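Local structure of polysaccharide deacetylase-like protein (Bacillus anthracis, 4V33) at residues F201-D206 with V229-M234. The protein is a putative zinc-dependent polysaccharide deacetylase that probably removes acetyl groups from cell-wall polysaccharide and is required for osmotic stability and cell shape maintenance. Sequence-based numbering, arbitrary orientation.
With ZN (zinc ion), chain D.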
ATOM      1  N   PHE A 201       2.835  -1.756   4.071  1.00 14.00           N
ATOM      2  CA  PHE A 201       4.080  -1.917   3.331  1.00 12.63           C
ATOM      3  C   PHE A 201       5.226  -2.086   4.307  1.00 14.58           C
ATOM      4  O   PHE A 201       5.512  -1.185   5.091  1.00 18.68           O
ATOM      5  CB  PHE A 201       4.349  -0.682   2.457  1.00 14.13           C
ATOM      6  CG  PHE A 201       3.513  -0.632   1.212  1.00 16.56           C
ATOM      7  CD1 PHE A 201       2.141  -0.464   1.290  1.00 15.41           C
ATOM      8  CD2 PHE A 201       4.098  -0.753  -0.037  1.00 19.74           C
ATOM      9  CE1 PHE A 201       1.359  -0.424   0.141  1.00 18.45           C
ATOM     10  CE2 PHE A 201       3.325  -0.710  -1.186  1.00 18.56           C
ATOM     11  CZ  PHE A 201       1.963  -0.550  -1.099  1.00 20.86           C
ATOM     12  N   VAL A 202       5.865  -3.249   4.276  1.00 12.14           N
ATOM     13  CA  VAL A 202       7.079  -3.461   5.050  1.00 12.42           C
ATOM     14  C   VAL A 202       8.259  -3.057   4.166  1.00 13.54           C
ATOM     15  O   VAL A 202       8.410  -3.584   3.056  1.00 13.60           O
ATOM     16  CB  VAL A 202       7.229  -4.932   5.462  1.00 12.84           C
ATOM     17  CG1 VAL A 202       8.519  -5.142   6.259  1.00 15.35           C
ATOM     18  CG2 VAL A 202       6.002  -5.389   6.273  1.00 15.19           C
ATOM     19  N   THR A 203       9.071  -2.110   4.640  1.00 11.71           N
ATOM     20  CA  THR A 203      10.247  -1.675   3.872  1.00 10.87           C
ATOM     21  C   THR A 203      11.514  -1.704   4.716  1.00 12.93           C
ATOM     22  O   THR A 203      11.468  -1.524   5.942  1.00 12.99           O
ATOM     23  CB  THR A 203      10.097  -0.249   3.231  1.00 12.76           C
ATOM     24  OG1 THR A 203      10.344   0.772   4.209  1.00 14.71           O
ATOM     25  CG2 THR A 203       8.714  -0.054   2.608  1.00 14.70           C
ATOM     26  N   PHE A 204      12.637  -1.901   4.028  1.00 12.06           N
ATOM     27  CA  PHE A 204      13.967  -1.945   4.628  1.00 13.49           C
ATOM     28  C   PHE A 204      14.861  -0.983   3.885  1.00 12.36           C
ATOM     29  O   PHE A 204      14.841  -0.940   2.646  1.00 13.53           O
ATOM     30  CB  PHE A 204      14.566  -3.344   4.480  1.00 12.51           C
ATOM     31  CG  PHE A 204      13.775  -4.411   5.156  1.00 11.27           C
ATOM     32  CD1 PHE A 204      12.756  -5.058   4.479  1.00 13.37           C
ATOM     33  CD2 PHE A 204      14.049  -4.775   6.468  1.00 12.49           C
ATOM     34  CE1 PHE A 204      12.002  -6.053   5.091  1.00 15.32           C
ATOM     35  CE2 PHE A 204      13.296  -5.773   7.092  1.00 13.99           C
ATOM     36  CZ  PHE A 204      12.271  -6.412   6.401  1.00 13.34           C
ATOM     37  N   ASP A 205      15.662  -0.235   4.635  1.00 10.98           N
ATOM     38  CA  ASP A 205      16.597   0.706   4.029  1.00 11.82           C
ATOM     39  C   ASP A 205      18.028   0.216   4.096  1.00 14.09           C
ATOM     40  O   ASP A 205      18.513  -0.144   5.179  1.00 15.68           O
ATOM     41  CB  ASP A 205      16.526   2.072   4.722  1.00 12.53           C
ATOM     42  CG  ASP A 205      15.287   2.865   4.336  1.00 16.96           C
ATOM     43  OD1 ASP A 205      14.380   2.305   3.698  1.00 16.93           O
ATOM     44  OD2 ASP A 205      15.229   4.065   4.672  1.00 21.21           O
ATOM     45  N   ASP A 206      18.664   0.221   2.921  1.00 12.76           N
ATOM     46  CA  ASP A 206      20.121   0.199   2.674  1.00 12.75           C
ATOM     47  C   ASP A 206      20.646  -1.042   1.960  1.00 14.09           C
ATOM     48  O   ASP A 206      21.620  -0.951   1.205  1.00 15.32           O
ATOM     49  CB  ASP A 206      20.998   0.470   3.911  1.00 13.74           C
ATOM     50  CG  ASP A 206      20.773   1.846   4.525  1.00 18.99           C
ATOM     51  OD1 ASP A 206      19.991   2.686   3.995  1.00 16.54           O
ATOM     52  OD2 ASP A 206      21.411   2.077   5.575  1.00 22.20           O
ATOM     53  N   VAL A 229       5.203 -10.086   1.574  1.00 15.50           N
ATOM     54  CA  VAL A 229       6.111  -9.420   0.646  1.00 14.94           C
ATOM     55  C   VAL A 229       6.712  -8.210   1.348  1.00 14.96           C
ATOM     56  O   VAL A 229       6.200  -7.760   2.375  1.00 15.32           O
ATOM     57  CB  VAL A 229       5.410  -8.969  -0.655  1.00 14.87           C
ATOM     58  CG1 VAL A 229       4.958 -10.177  -1.471  1.00 16.72           C
ATOM     59  CG2 VAL A 229       4.244  -8.048  -0.342  1.00 17.50           C
ATOM     60  N   ALA A 230       7.808  -7.686   0.805  1.00 14.00           N
ATOM     61  CA  ALA A 230       8.450  -6.518   1.385  1.00 13.41           C
ATOM     62  C   ALA A 230       9.299  -5.813   0.345  1.00 12.98           C
ATOM     63  O   ALA A 230       9.634  -6.394  -0.687  1.00 14.91           O
ATOM     64  CB  ALA A 230       9.330  -6.925   2.586  1.00 14.57           C
ATOM     65  N   THR A 231       9.636  -4.560   0.632  1.00 12.77           N
ATOM     66  CA  THR A 231      10.473  -3.748  -0.255  1.00 12.28           C
ATOM     67  C   THR A 231      11.844  -3.541   0.381  1.00 13.32           C
ATOM     68  O   THR A 231      11.944  -3.195   1.556  1.00 13.43           O
ATOM     69  CB  THR A 231       9.836  -2.371  -0.482  1.00 12.39           C
ATOM     70  OG1 THR A 231       8.565  -2.538  -1.127  1.00 14.25           O
ATOM     71  CG2 THR A 231      10.729  -1.485  -1.345  1.00 13.92           C
ATOM     72  N   GLU A 232      12.898  -3.765  -0.401  1.00 12.51           N
ATOM     73  CA  GLU A 232      14.252  -3.472   0.036  1.00 14.46           C
ATOM     74  C   GLU A 232      14.732  -2.296  -0.791  1.00 13.54           C
ATOM     75  O   GLU A 232      14.715  -2.363  -2.017  1.00 15.58           O
ATOM     76  CB  GLU A 232      15.166  -4.671  -0.224  1.00 14.74           C
ATOM     77  CG  GLU A 232      16.642  -4.402   0.089  1.00 15.30           C
ATOM     78  CD  GLU A 232      16.888  -4.299   1.576  1.00 16.11           C
ATOM     79  OE1 GLU A 232      16.638  -5.312   2.272  1.00 16.13           O
ATOM     80  OE2 GLU A 232      17.302  -3.213   2.045  1.00 17.14           O
ATOM     81  N   TYR A 233      15.137  -1.218  -0.129  1.00 12.05           N
ATOM     82  CA  TYR A 233      15.708  -0.082  -0.837  1.00 11.96           C
ATOM     83  C   TYR A 233      17.228  -0.204  -0.788  1.00 12.55           C
ATOM     84  O   TYR A 233      17.850   0.056   0.235  1.00 13.75           O
ATOM     85  CB  TYR A 233      15.278   1.219  -0.183  1.00 13.44           C
ATOM     86  CG  TYR A 233      13.802   1.580  -0.247  1.00 13.04           C
ATOM     87  CD1 TYR A 233      13.214   1.997  -1.439  1.00 13.21           C
ATOM     88  CD2 TYR A 233      13.019   1.572   0.906  1.00 13.72           C
ATOM     89  CE1 TYR A 233      11.871   2.377  -1.486  1.00 14.37           C
ATOM     90  CE2 TYR A 233      11.685   1.952   0.874  1.00 14.62           C
ATOM     91  CZ  TYR A 233      11.127   2.366  -0.319  1.00 14.68           C
ATOM     92  OH  TYR A 233       9.814   2.759  -0.349  1.00 15.16           O
ATOM     93  N   MET A 234      17.817  -0.602  -1.911  1.00 13.60           N
ATOM     94  CA  MET A 234      19.227  -0.961  -1.984  1.00 13.77           C
ATOM     95  C   MET A 234      20.108   0.233  -2.326  1.00 13.45           C
ATOM     96  O   MET A 234      19.826   0.959  -3.288  1.00 14.86           O
ATOM     97  CB  MET A 234      19.397  -2.026  -3.078  1.00 16.33           C
ATOM     98  CG  MET A 234      20.817  -2.537  -3.262  1.00 15.19           C
ATOM     99  SD  MET A 234      21.191  -3.768  -1.996  1.00 16.04           S
ATOM    100  CE  MET A 234      22.861  -3.281  -1.537  1.00 16.31           C
TER
HETATM  101 ZN    ZN D1362      19.459   4.736   4.301  1.00 27.58          ZN
HETATM  102  O   HOH W   1       4.988  -5.369   2.686  1.00 14.20           O
HETATM  103  O   HOH W   2       6.651  -2.946   0.813  1.00 14.27           O
HETATM  104  O   HOH W   3      20.143   4.605   6.216  0.86 21.34           O
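Phe-204 and Tyr-233 are joined by a backbone bond in a parallel strand pair, 201-206 beside 230-234, the two strands of a right-handed beta-alpha-beta unit whose crossover contains helix 211-221, within the deformed barrel of the polysaccharide deacetylase (NodB-type) fold. Phe-204 uses both backbone polar atoms across the gap: its N donates to Thr-231 O, and its O accepts Tyr-233 N at 2.8 Å in a nearly straight bond (174°). Thr-231 N to Val-202 O and Asp-206 N to Tyr-233 O extend the ladder at either end.

The Tyr-233 side chain can be followed outward. Tyr-233 CB lies 3.6 Å from Phe-204 O. A chi1 of -66° sets Tyr-233 CG anti to the carbonyl carbon and swings the ring alongside Asp-205, where Tyr-233 CD2 meets Asp-205 OD1 at 3.2 Å, the carboxylate standing steeply to the ring at 78°. Tyr-233 CE2 rests 3.6 Å from Thr-203 CB. Thr-231 CG2 covers one face of the Tyr-233 ring over its centre, while Tyr-233 OH makes a weak hydrogen bond to Thr-322. Asp-205 OD2 forms a salt bridge with Arg-343.

On the sheet face of Phe-204, the bent chain of Glu-232 brings Glu-232 OE1 to 3.6 Å from Phe-204 CB. Ala-230 CB abuts the Phe-204 ring at its edge, in plane, 3.8 Å from Phe-204 CE1. Tyr-149 meets the same ring.

The ladder ends at the metal site, which Asp-206 shares with His-264 and His-268: Asp-206 OD1 binds zinc at 2.1 Å, while Asp-206 OD2 accepts a hydrogen bond from a zinc-bound water.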